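Side-chain contacts in periplasmic binding protein (Pseudomonas aeruginosa, PDB 2R79), which binds heme in the periplasm and probably passes it to an inner-membrane transporter for uptake: residues Q3-A8 with D106-P111; G10-W15 with I62-E67; P42-G45 with Q49-A52; A96-L101 with D120-L125. One frame throughout, in Å; residues are numbered along the deposited sequence.

Interaction 1: Q3-A8 with D106-P111; sequences QRWVSA and DWLGVP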
loop_
_atom_site.group_PDB
_atom_site.type_symbol
_atom_site.label_atom_id
_atom_site.label_comp_id
_atom_site.label_asym_id
_atom_site.label_seq_id
_atom_site.Cartn_x
_atom_site.Cartn_y
_atom_site.Cartn_z
ATOM N N GLN A 3 14.585 -11.470 -34.929
ATOM C CA GLN A 3 13.636 -12.000 -33.953
ATOM C C GLN A 3 14.050 -11.767 -32.507
ATOM O O GLN A 3 13.200 -11.630 -31.629
ATOM C CB GLN A 3 13.432 -13.496 -34.175
ATOM C CG GLN A 3 12.842 -13.835 -35.522
ATOM C CD GLN A 3 11.528 -13.135 -35.765
ATOM O OE1 GLN A 3 10.563 -13.333 -35.028
ATOM N NE2 GLN A 3 11.480 -12.307 -36.803
ATOM N N ARG A 4 15.353 -11.746 -32.255
ATOM C CA ARG A 4 15.850 -11.521 -30.904
ATOM C C ARG A 4 16.587 -10.188 -30.851
ATOM O O ARG A 4 17.642 -10.020 -31.462
ATOM C CB ARG A 4 16.785 -12.653 -30.474
ATOM C CG ARG A 4 16.181 -14.055 -30.578
ATOM C CD ARG A 4 16.891 -15.023 -29.633
ATOM N NE ARG A 4 16.117 -15.234 -28.411
ATOM C CZ ARG A 4 16.640 -15.320 -27.192
ATOM N NH1 ARG A 4 17.947 -15.210 -27.019
ATOM N NH2 ARG A 4 15.851 -15.522 -26.143
ATOM N N TRP A 5 16.019 -9.246 -30.109
ATOM C CA TRP A 5 16.587 -7.909 -29.981
ATOM C C TRP A 5 17.123 -7.595 -28.594
ATOM O O TRP A 5 16.545 -7.991 -27.585
ATOM C CB TRP A 5 15.528 -6.847 -30.281
ATOM C CG TRP A 5 14.971 -6.826 -31.663
ATOM C CD1 TRP A 5 14.502 -7.885 -32.384
ATOM C CD2 TRP A 5 14.726 -5.660 -32.458
ATOM N NE1 TRP A 5 13.973 -7.452 -33.578
ATOM C CE2 TRP A 5 14.100 -6.089 -33.649
ATOM C CE3 TRP A 5 14.974 -4.293 -32.278
ATOM C CZ2 TRP A 5 13.716 -5.200 -34.656
ATOM C CZ3 TRP A 5 14.591 -3.406 -33.278
ATOM C CH2 TRP A 5 13.966 -3.865 -34.455
ATOM N N VAL A 6 18.233 -6.873 -28.560
ATOM C CA VAL A 6 18.810 -6.410 -27.310
ATOM C C VAL A 6 18.848 -4.900 -27.535
ATOM O O VAL A 6 19.319 -4.436 -28.576
ATOM C CB VAL A 6 20.222 -6.960 -27.074
ATOM C CG1 VAL A 6 20.921 -6.152 -25.993
ATOM C CG2 VAL A 6 20.130 -8.411 -26.638
ATOM N N SER A 7 18.326 -4.137 -26.582
ATOM C CA SER A 7 18.280 -2.695 -26.748
ATOM C C SER A 7 18.953 -1.888 -25.650
ATOM O O SER A 7 18.739 -2.129 -24.456
ATOM C CB SER A 7 16.825 -2.248 -26.890
ATOM O OG SER A 7 16.740 -0.843 -27.019
ATOM N N ALA A 8 19.760 -0.920 -26.080
ATOM C CA ALA A 8 20.485 -0.027 -25.183
ATOM C C ALA A 8 19.994 1.397 -25.416
ATOM O O ALA A 8 20.108 1.929 -26.518
ATOM C CB ALA A 8 21.971 -0.113 -25.454
ATOM N N ASP A 106 10.782 -0.647 -40.072
ATOM C CA ASP A 106 11.225 -1.596 -41.081
ATOM C C ASP A 106 11.781 -2.891 -40.501
ATOM O O ASP A 106 11.391 -3.973 -40.935
ATOM C CB ASP A 106 12.269 -0.960 -42.006
ATOM C CG ASP A 106 11.671 0.088 -42.938
ATOM O OD1 ASP A 106 10.447 0.040 -43.196
ATOM O OD2 ASP A 106 12.431 0.954 -43.426
ATOM N N TRP A 107 12.688 -2.795 -39.537
ATOM C CA TRP A 107 13.258 -4.005 -38.952
ATOM C C TRP A 107 12.222 -4.809 -38.167
ATOM O O TRP A 107 12.425 -5.990 -37.891
ATOM C CB TRP A 107 14.438 -3.674 -38.031
ATOM C CG TRP A 107 15.513 -2.848 -38.666
ATOM C CD1 TRP A 107 15.932 -2.902 -39.966
ATOM C CD2 TRP A 107 16.314 -1.845 -38.027
ATOM N NE1 TRP A 107 16.940 -1.990 -40.178
ATOM C CE2 TRP A 107 17.194 -1.327 -39.006
ATOM C CE3 TRP A 107 16.374 -1.332 -36.724
ATOM C CZ2 TRP A 107 18.125 -0.317 -38.721
ATOM C CZ3 TRP A 107 17.303 -0.324 -36.440
ATOM C CH2 TRP A 107 18.163 0.171 -37.438
ATOM N N LEU A 108 11.112 -4.169 -37.817
ATOM C CA LEU A 108 10.048 -4.814 -37.047
ATOM C C LEU A 108 8.931 -5.318 -37.962
ATOM O O LEU A 108 8.088 -6.116 -37.551
ATOM C CB LEU A 108 9.479 -3.810 -36.037
ATOM C CG LEU A 108 9.491 -4.046 -34.521
ATOM C CD1 LEU A 108 10.588 -5.000 -34.085
ATOM C CD2 LEU A 108 9.653 -2.686 -33.846
ATOM N N GLY A 109 8.921 -4.827 -39.197
ATOM C CA GLY A 109 7.909 -5.234 -40.152
ATOM C C GLY A 109 6.573 -4.533 -40.006
ATOM O O GLY A 109 5.546 -5.070 -40.413
ATOM N N VAL A 110 6.572 -3.335 -39.429
ATOM C CA VAL A 110 5.329 -2.581 -39.262
ATOM C C VAL A 110 5.504 -1.121 -39.672
ATOM O O VAL A 110 5.226 -0.205 -38.895
ATOM C CB VAL A 110 4.829 -2.645 -37.798
ATOM C CG1 VAL A 110 4.291 -4.036 -37.492
ATOM C CG2 VAL A 110 5.959 -2.303 -36.850
ATOM N N PRO A 111 5.946 -0.887 -40.918
ATOM C CA PRO A 111 6.162 0.464 -41.445
ATOM C C PRO A 111 4.975 1.407 -41.269
ATOM O O PRO A 111 5.161 2.592 -40.991
ATOM C CB PRO A 111 6.503 0.212 -42.914
ATOM C CG PRO A 111 5.765 -1.060 -43.222
ATOM C CD PRO A 111 6.056 -1.888 -41.995
#
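W5 of strand 5-7 points its indole at W107 and L108, where helix 94-108 ends in a Schellman motif. The contact joins the parallel sheet of the N-terminal part of the protein to the helix packed beside it. Along 106-111, D106 comes first. Its O accepts the hydrogen bond from G109 N at 3.1 Å that belongs to the Schellman motif. W107 follows. Its CB lies 3.6 Å from W5 CH2, and the two side chains cross at about a right angle. The W107 indole itself continues to R84, with which it forms a cation-pi pair. L108 comes next. Its CD1 lies near the six-membered ring of W5, but it is modelled too close for its exact placing to be trusted. G109 then leaves the helix with positive phi (80°), and V110 holds the N-cap position before helix 111-135. W5 reaches this corner with its CG beside the backbone N, opposite the carbonyl carbon (chi1 -64°). The pyrrole side of the ring is held separately, by a hydrogen bond from NE1 to P2 O. At the far end, W107 O lies at the edge of the W5 ring, near its plane, 3.6 Å from W5 CZ2.

Interaction 2: G10-W15 with I62-E67; sequences GSLSEW and ILIGTE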
loop_
_atom_site.group_PDB
_atom_site.type_symbol
_atom_site.label_atom_id
_atom_site.label_comp_id
_atom_site.label_asym_id
_atom_site.label_seq_id
_atom_site.Cartn_x
_atom_site.Cartn_y
_atom_site.Cartn_z
ATOM N N GLY A 10 17.081 3.870 -23.009
ATOM C CA GLY A 10 15.690 3.917 -22.591
ATOM C C GLY A 10 14.626 4.186 -23.645
ATOM O O GLY A 10 13.750 3.352 -23.872
ATOM N N SER A 11 14.692 5.347 -24.285
ATOM C CA SER A 11 13.708 5.717 -25.296
ATOM C C SER A 11 13.608 4.766 -26.480
ATOM O O SER A 11 12.523 4.576 -27.020
ATOM C CB SER A 11 13.970 7.140 -25.783
ATOM O OG SER A 11 13.713 8.064 -24.739
ATOM N N LEU A 12 14.726 4.180 -26.901
ATOM C CA LEU A 12 14.698 3.237 -28.013
ATOM C C LEU A 12 13.835 2.031 -27.622
ATOM O O LEU A 12 12.963 1.600 -28.382
ATOM C CB LEU A 12 16.114 2.769 -28.343
ATOM C CG LEU A 12 16.734 3.298 -29.638
ATOM C CD1 LEU A 12 16.596 4.808 -29.698
ATOM C CD2 LEU A 12 18.199 2.883 -29.711
ATOM N N SER A 13 14.084 1.499 -26.429
ATOM C CA SER A 13 13.340 0.353 -25.923
ATOM C C SER A 13 11.848 0.649 -25.848
ATOM O O SER A 13 11.024 -0.199 -26.193
ATOM C CB SER A 13 13.853 -0.043 -24.535
ATOM O OG SER A 13 15.198 -0.467 -24.597
ATOM N N GLU A 14 11.505 1.845 -25.384
ATOM C CA GLU A 14 10.102 2.224 -25.286
ATOM C C GLU A 14 9.466 2.196 -26.666
ATOM O O GLU A 14 8.326 1.766 -26.817
ATOM C CB GLU A 14 9.945 3.628 -24.705
ATOM C CG GLU A 14 10.407 3.791 -23.284
ATOM C CD GLU A 14 9.970 5.119 -22.695
ATOM O OE1 GLU A 14 8.747 5.323 -22.539
ATOM O OE2 GLU A 14 10.847 5.960 -22.398
ATOM N N TRP A 15 10.203 2.671 -27.666
ATOM C CA TRP A 15 9.686 2.700 -29.030
ATOM C C TRP A 15 9.444 1.303 -29.576
ATOM O O TRP A 15 8.412 1.058 -30.186
ATOM C CB TRP A 15 10.624 3.481 -29.953
ATOM C CG TRP A 15 10.375 4.948 -29.895
ATOM C CD1 TRP A 15 11.284 5.925 -29.607
ATOM C CD2 TRP A 15 9.123 5.613 -30.106
ATOM N NE1 TRP A 15 10.675 7.157 -29.621
ATOM C CE2 TRP A 15 9.351 6.996 -29.925
ATOM C CE3 TRP A 15 7.831 5.175 -30.429
ATOM C CZ2 TRP A 15 8.333 7.949 -30.059
ATOM C CZ3 TRP A 15 6.817 6.121 -30.562
ATOM C CH2 TRP A 15 7.077 7.493 -30.377
ATOM N N ILE A 62 20.038 -8.802 -33.325
ATOM C CA ILE A 62 20.324 -7.394 -33.524
ATOM C C ILE A 62 20.523 -6.637 -32.225
ATOM O O ILE A 62 19.880 -6.915 -31.219
ATOM C CB ILE A 62 19.185 -6.712 -34.325
ATOM C CG1 ILE A 62 19.485 -5.222 -34.508
ATOM C CG2 ILE A 62 17.861 -6.902 -33.608
ATOM C CD1 ILE A 62 18.454 -4.490 -35.351
ATOM N N LEU A 63 21.444 -5.685 -32.257
ATOM C CA LEU A 63 21.726 -4.845 -31.110
ATOM C C LEU A 63 21.502 -3.412 -31.573
ATOM O O LEU A 63 22.118 -2.968 -32.542
ATOM C CB LEU A 63 23.176 -5.012 -30.644
ATOM C CG LEU A 63 23.637 -3.969 -29.613
ATOM C CD1 LEU A 63 22.726 -4.011 -28.395
ATOM C CD2 LEU A 63 25.078 -4.230 -29.209
ATOM N N ILE A 64 20.611 -2.698 -30.897
ATOM C CA ILE A 64 20.338 -1.318 -31.261
ATOM C C ILE A 64 20.737 -0.374 -30.133
ATOM O O ILE A 64 20.655 -0.718 -28.952
ATOM C CB ILE A 64 18.835 -1.095 -31.606
ATOM C CG1 ILE A 64 17.961 -1.335 -30.375
ATOM C CG2 ILE A 64 18.408 -2.043 -32.723
ATOM C CD1 ILE A 64 16.493 -1.025 -30.609
ATOM N N GLY A 65 21.181 0.816 -30.516
ATOM C CA GLY A 65 21.586 1.817 -29.547
ATOM C C GLY A 65 21.842 3.122 -30.268
ATOM O O GLY A 65 21.690 3.196 -31.488
ATOM N N THR A 66 22.225 4.156 -29.524
ATOM C CA THR A 66 22.508 5.445 -30.135
ATOM C C THR A 66 24.008 5.710 -30.081
ATOM O O THR A 66 24.800 4.791 -29.869
ATOM C CB THR A 66 21.776 6.595 -29.405
ATOM O OG1 THR A 66 22.304 6.734 -28.080
ATOM C CG2 THR A 66 20.282 6.316 -29.328
ATOM N N GLU A 67 24.389 6.968 -30.280
ATOM C CA GLU A 67 25.792 7.363 -30.243
ATOM C C GLU A 67 26.358 7.133 -28.849
ATOM O O GLU A 67 27.522 6.766 -28.700
ATOM C CB GLU A 67 25.945 8.847 -30.590
ATOM C CG GLU A 67 25.418 9.245 -31.949
ATOM C CD GLU A 67 23.940 8.957 -32.110
ATOM O OE1 GLU A 67 23.147 9.408 -31.255
ATOM O OE2 GLU A 67 23.575 8.280 -33.099
#
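Helix 10-18 packs on strand 62-65 with L12 and G65 closest in the backbone, their CA atoms 7.2 Å apart. No hydrogen bond crosses between 10-15 and 62-67. L12 carries the contact from the helix side, with its two methyl branches doing different work. CD2 is set against the strand backbone, 3.6 Å from G65 CA. The methyl meets the G65 main chain directly. The same CD2 lies 4.3 Å from I64 CG1, a looser touch. L12 CD1 turns to T66, where it is 4.0 Å from CG2, and the two side chains meet at a slant. With T66 OG1 between backbone N and carbonyl carbon (chi1 66°), CG2 stands anti to the carbonyl carbon and meets L12. That hydroxyl accepts a hydrogen bond from E68 N, which probably helps fix the rotation of the side chain. Beside L12, S13 OG bonds to S7 OG and S32 OG, and S11 OG lies within hydrogen-bonding reach of both the V241 and G243 carbonyls. The polar groups of this helical turn thus find partners elsewhere. The contact itself is purely apolar, so helix and sheet are held here by buried van der Waals packing. The T66 side chain lies about 10 Å from the heme.

Interaction 3: P42-G45 with Q49-A52; sequences PSVG and QLAA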
loop_
_atom_site.group_PDB
_atom_site.type_symbol
_atom_site.label_atom_id
_atom_site.label_comp_id
_atom_site.label_asym_id
_atom_site.label_seq_id
_atom_site.Cartn_x
_atom_site.Cartn_y
_atom_site.Cartn_z
ATOM N N PRO A 42 16.579 -9.921 -18.971
ATOM C CA PRO A 42 18.012 -10.009 -18.672
ATOM C C PRO A 42 18.657 -8.636 -18.869
ATOM O O PRO A 42 18.257 -7.883 -19.757
ATOM C CB PRO A 42 18.512 -11.023 -19.697
ATOM C CG PRO A 42 17.331 -11.915 -19.892
ATOM C CD PRO A 42 16.180 -10.940 -19.958
ATOM N N SER A 43 19.652 -8.307 -18.054
ATOM C CA SER A 43 20.314 -7.014 -18.177
ATOM C C SER A 43 21.691 -7.094 -18.823
ATOM O O SER A 43 22.483 -7.978 -18.504
ATOM C CB SER A 43 20.446 -6.357 -16.805
ATOM O OG SER A 43 21.259 -5.198 -16.878
ATOM N N VAL A 44 21.969 -6.161 -19.728
ATOM C CA VAL A 44 23.257 -6.114 -20.409
ATOM C C VAL A 44 24.127 -4.998 -19.855
ATOM O O VAL A 44 25.156 -4.661 -20.441
ATOM C CB VAL A 44 23.087 -5.892 -21.917
ATOM C CG1 VAL A 44 22.498 -7.131 -22.560
ATOM C CG2 VAL A 44 22.190 -4.689 -22.167
ATOM N N GLY A 45 23.707 -4.429 -18.728
ATOM C CA GLY A 45 24.456 -3.357 -18.097
ATOM C C GLY A 45 24.071 -1.963 -18.568
ATOM O O GLY A 45 23.070 -1.781 -19.254
ATOM N N GLN A 49 28.449 1.452 -20.978
ATOM C CA GLN A 49 29.420 0.442 -20.567
ATOM C C GLN A 49 28.874 -0.979 -20.736
ATOM O O GLN A 49 28.805 -1.748 -19.775
ATOM C CB GLN A 49 29.818 0.690 -19.109
ATOM C CG GLN A 49 30.595 1.984 -18.897
ATOM C CD GLN A 49 30.589 2.434 -17.450
ATOM O OE1 GLN A 49 30.856 1.645 -16.546
ATOM N NE2 GLN A 49 30.291 3.709 -17.223
ATOM N N LEU A 50 28.504 -1.324 -21.966
ATOM C CA LEU A 50 27.950 -2.642 -22.257
ATOM C C LEU A 50 28.869 -3.810 -21.937
ATOM O O LEU A 50 30.095 -3.719 -22.053
ATOM C CB LEU A 50 27.533 -2.742 -23.726
ATOM C CG LEU A 50 26.364 -1.877 -24.188
ATOM C CD1 LEU A 50 26.081 -2.166 -25.653
ATOM C CD2 LEU A 50 25.134 -2.169 -23.344
ATOM N N ALA A 51 28.245 -4.914 -21.536
ATOM C CA ALA A 51 28.949 -6.143 -21.207
ATOM C C ALA A 51 28.917 -7.027 -22.448
ATOM O O ALA A 51 27.871 -7.578 -22.788
ATOM C CB ALA A 51 28.252 -6.846 -20.039
ATOM N N ALA A 52 30.055 -7.151 -23.127
ATOM C CA ALA A 52 30.136 -7.969 -24.332
ATOM C C ALA A 52 29.578 -9.367 -24.079
ATOM O O ALA A 52 28.623 -9.796 -24.730
ATOM C CB ALA A 52 31.580 -8.059 -24.806
#
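V44 and L50 lie side by side where the chain loops back; between them in sequence is Y46, the axial ligand of the heme iron. The close part is a backbone link. A51 N donates to V44 O at 3.3 Å, with an N-H...O angle of 158° and the donor tilted 21° from the carbonyl plane. The same oxygen has two carbon neighbours, A51 CB and L50 CD2, each at 3.8 Å. Next to it the side chains of V44 and L50 point the same way, with V44 CG2 4.1 Å from L50 CD2. V44 CG1 is anti to the carbonyl carbon (chi1 -70°), which puts CG2 between backbone N and carbonyl carbon, toward L50. L50 also packs on M69 and L75, and V44 on L58, so this side is buried. An ST turn shapes the chain just before the bend, with G45 N donating to S43 OG at 3.2 Å. The looser side is that of Q49, whose side chain leads away from 42-45 and touches heme. Q49, A51 and P42 also pack against A51, Q49 and A151, respectively, of the third subunit. The bend is thus closed by one backbone hydrogen bond backed by apolar side chains. This probably helps hold the shape of the loop that carries the iron-binding tyrosine, with Q49 and A51 left on the heme side.

Interaction 4: A96-L101 with D120-L125; sequences ALESNL and DYRQRL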
loop_
_atom_site.group_PDB
_atom_site.type_symbol
_atom_site.label_atom_id
_atom_site.label_comp_id
_atom_site.label_asym_id
_atom_site.label_seq_id
_atom_site.Cartn_x
_atom_site.Cartn_y
_atom_site.Cartn_z
ATOM N N ALA A 96 15.406 13.417 -36.282
ATOM C CA ALA A 96 16.066 12.216 -35.788
ATOM C C ALA A 96 15.025 11.182 -35.376
ATOM O O ALA A 96 15.142 9.999 -35.707
ATOM C CB ALA A 96 16.951 12.556 -34.607
ATOM N N LEU A 97 14.003 11.629 -34.653
ATOM C CA LEU A 97 12.957 10.718 -34.214
ATOM C C LEU A 97 12.335 10.033 -35.420
ATOM O O LEU A 97 12.289 8.806 -35.488
ATOM C CB LEU A 97 11.879 11.469 -33.435
ATOM C CG LEU A 97 10.671 10.629 -33.015
ATOM C CD1 LEU A 97 11.120 9.344 -32.327
ATOM C CD2 LEU A 97 9.801 11.454 -32.098
ATOM N N GLU A 98 11.874 10.836 -36.374
ATOM C CA GLU A 98 11.245 10.329 -37.587
ATOM C C GLU A 98 12.138 9.364 -38.353
ATOM O O GLU A 98 11.653 8.495 -39.065
ATOM C CB GLU A 98 10.835 11.500 -38.479
ATOM C CG GLU A 98 9.694 12.313 -37.890
ATOM C CD GLU A 98 9.508 13.661 -38.566
ATOM O OE1 GLU A 98 9.512 13.711 -39.815
ATOM O OE2 GLU A 98 9.345 14.670 -37.846
ATOM N N SER A 99 13.446 9.512 -38.198
ATOM C CA SER A 99 14.385 8.628 -38.870
ATOM C C SER A 99 14.537 7.339 -38.068
ATOM O O SER A 99 14.684 6.259 -38.633
ATOM C CB SER A 99 15.741 9.309 -39.017
ATOM O OG SER A 99 16.716 8.380 -39.449
ATOM N N ASN A 100 14.514 7.454 -36.745
ATOM C CA ASN A 100 14.627 6.274 -35.902
ATOM C C ASN A 100 13.373 5.416 -36.074
ATOM O O ASN A 100 13.453 4.198 -36.215
ATOM C CB ASN A 100 14.780 6.667 -34.430
ATOM C CG ASN A 100 16.150 7.228 -34.107
ATOM O OD1 ASN A 100 17.106 7.050 -34.861
ATOM N ND2 ASN A 100 16.256 7.897 -32.964
ATOM N N LEU A 101 12.210 6.057 -36.072
ATOM C CA LEU A 101 10.962 5.324 -36.228
ATOM C C LEU A 101 10.907 4.612 -37.573
ATOM O O LEU A 101 10.415 3.491 -37.668
ATOM C CB LEU A 101 9.767 6.261 -36.085
ATOM C CG LEU A 101 9.533 6.838 -34.690
ATOM C CD1 LEU A 101 8.266 7.673 -34.706
ATOM C CD2 LEU A 101 9.411 5.723 -33.675
ATOM N N ASP A 120 1.031 10.631 -34.634
ATOM C CA ASP A 120 0.437 10.933 -33.335
ATOM C C ASP A 120 1.359 11.816 -32.499
ATOM O O ASP A 120 0.903 12.698 -31.776
ATOM C CB ASP A 120 0.148 9.651 -32.545
ATOM C CG ASP A 120 -0.903 8.782 -33.200
ATOM O OD1 ASP A 120 -1.906 9.337 -33.700
ATOM O OD2 ASP A 120 -0.737 7.542 -33.206
ATOM N N TYR A 121 2.657 11.567 -32.600
ATOM C CA TYR A 121 3.632 12.322 -31.832
ATOM C C TYR A 121 3.599 13.804 -32.201
ATOM O O TYR A 121 3.455 14.662 -31.334
ATOM C CB TYR A 121 5.030 11.761 -32.079
ATOM C CG TYR A 121 6.020 12.041 -30.970
ATOM C CD1 TYR A 121 6.023 11.272 -29.810
ATOM C CD2 TYR A 121 6.992 13.038 -31.106
ATOM C CE1 TYR A 121 6.973 11.475 -28.814
ATOM C CE2 TYR A 121 7.948 13.253 -30.115
ATOM C CZ TYR A 121 7.933 12.461 -28.973
ATOM O OH TYR A 121 8.894 12.624 -28.007
ATOM N N ARG A 122 3.718 14.101 -33.493
ATOM C CA ARG A 122 3.714 15.482 -33.952
ATOM C C ARG A 122 2.395 16.173 -33.628
ATOM O O ARG A 122 2.369 17.364 -33.336
ATOM C CB ARG A 122 4.014 15.538 -35.453
ATOM C CG ARG A 122 5.294 14.785 -35.823
ATOM C CD ARG A 122 5.904 15.250 -37.137
ATOM N NE ARG A 122 4.888 15.494 -38.151
ATOM C CZ ARG A 122 5.142 15.651 -39.446
ATOM N NH1 ARG A 122 6.386 15.583 -39.894
ATOM N NH2 ARG A 122 4.149 15.890 -40.294
ATOM N N GLN A 123 1.307 15.413 -33.650
ATOM C CA GLN A 123 -0.008 15.955 -33.346
ATOM C C GLN A 123 -0.031 16.374 -31.879
ATOM O O GLN A 123 -0.577 17.423 -31.527
ATOM C CB GLN A 123 -1.079 14.891 -33.595
ATOM C CG GLN A 123 -2.513 15.403 -33.538
ATOM C CD GLN A 123 -2.909 16.164 -34.796
ATOM O OE1 GLN A 123 -2.787 15.645 -35.914
ATOM N NE2 GLN A 123 -3.387 17.396 -34.618
ATOM N N ARG A 124 0.547 15.530 -31.025
ATOM C CA ARG A 124 0.621 15.812 -29.603
ATOM C C ARG A 124 1.410 17.106 -29.402
ATOM O O ARG A 124 1.009 17.975 -28.631
ATOM C CB ARG A 124 1.329 14.667 -28.864
ATOM C CG ARG A 124 0.518 13.383 -28.703
ATOM C CD ARG A 124 -0.748 13.614 -27.890
ATOM N NE ARG A 124 -0.487 13.904 -26.479
ATOM C CZ ARG A 124 -0.073 13.005 -25.586
ATOM N NH1 ARG A 124 0.134 11.743 -25.947
ATOM N NH2 ARG A 124 0.124 13.365 -24.323
ATOM N N LEU A 125 2.532 17.225 -30.108
ATOM C CA LEU A 125 3.382 18.403 -30.004
ATOM C C LEU A 125 2.712 19.671 -30.521
ATOM O O LEU A 125 2.905 20.745 -29.962
ATOM C CB LEU A 125 4.706 18.172 -30.743
ATOM C CG LEU A 125 5.548 17.013 -30.191
ATOM C CD1 LEU A 125 6.852 16.909 -30.953
ATOM C CD2 LEU A 125 5.808 17.225 -28.714
HETATM O O HOH W 1 8.539 16.889 -38.966
#
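A helix-helix contact joins helix 94-108 to helix 111-135, the long helix that runs on from the N-terminal part of the fold toward the C-terminal one, as in metal- and heme-binding periplasmic proteins of this family. Its buried half is a CH-pi contact. L97 CD2 sits over one face of the Y121 ring, 3.6 Å from the centroid and 28° off the normal, displaced toward the rim on the CD2-CE2 side. L97 gets there with CG opposite its backbone N (chi1 176°). The ring is fixed at its far end, where Y121 OH bonds to G245 O, and it also packs on L248 and P249 of helix 248-259. W15 of helix 10-18 adds to the apolar layer round L97. The other half of the contact is polar and lies nearer solvent. E98 and R122 form a long salt bridge, OE1 to NH1 at 3.6 Å, their flat groups turned 75° apart. The side chains cross at about a right angle. E118 is also near, with a long, weak ion pair to R122 and its carboxylate close to that of E98. A water supplements the direct pair. It donates to E98 OE2 at 2.6 Å and accepts a weak bond from R122 NH1 at 2.7 Å.

Interactions 1 and 2 share the parallel sheet, where strands 5-7 and 62-65 are neighbours. Their centres lie about 10 Å apart, and helix 10-18 follows strand 5-7 directly. Interaction 4 uses helix 94-108, as interaction 1 does, with centres about 18 Å apart. W15 of interaction 2 packs on L97, L101 and Y121 of interaction 4. Interaction 3 lies at the heme end, its centre about 13 Å from that of interaction 2 and about 28 Å from that of interaction 4. It meets the sheet where L63 packs on L50. Along the chain, interaction 3 falls within the span of interaction 2, which falls within that of interaction 1, while interactions 1 and 4 alternate. Side-chain packing links the helices, the sheet and the loop that carries the iron ligand.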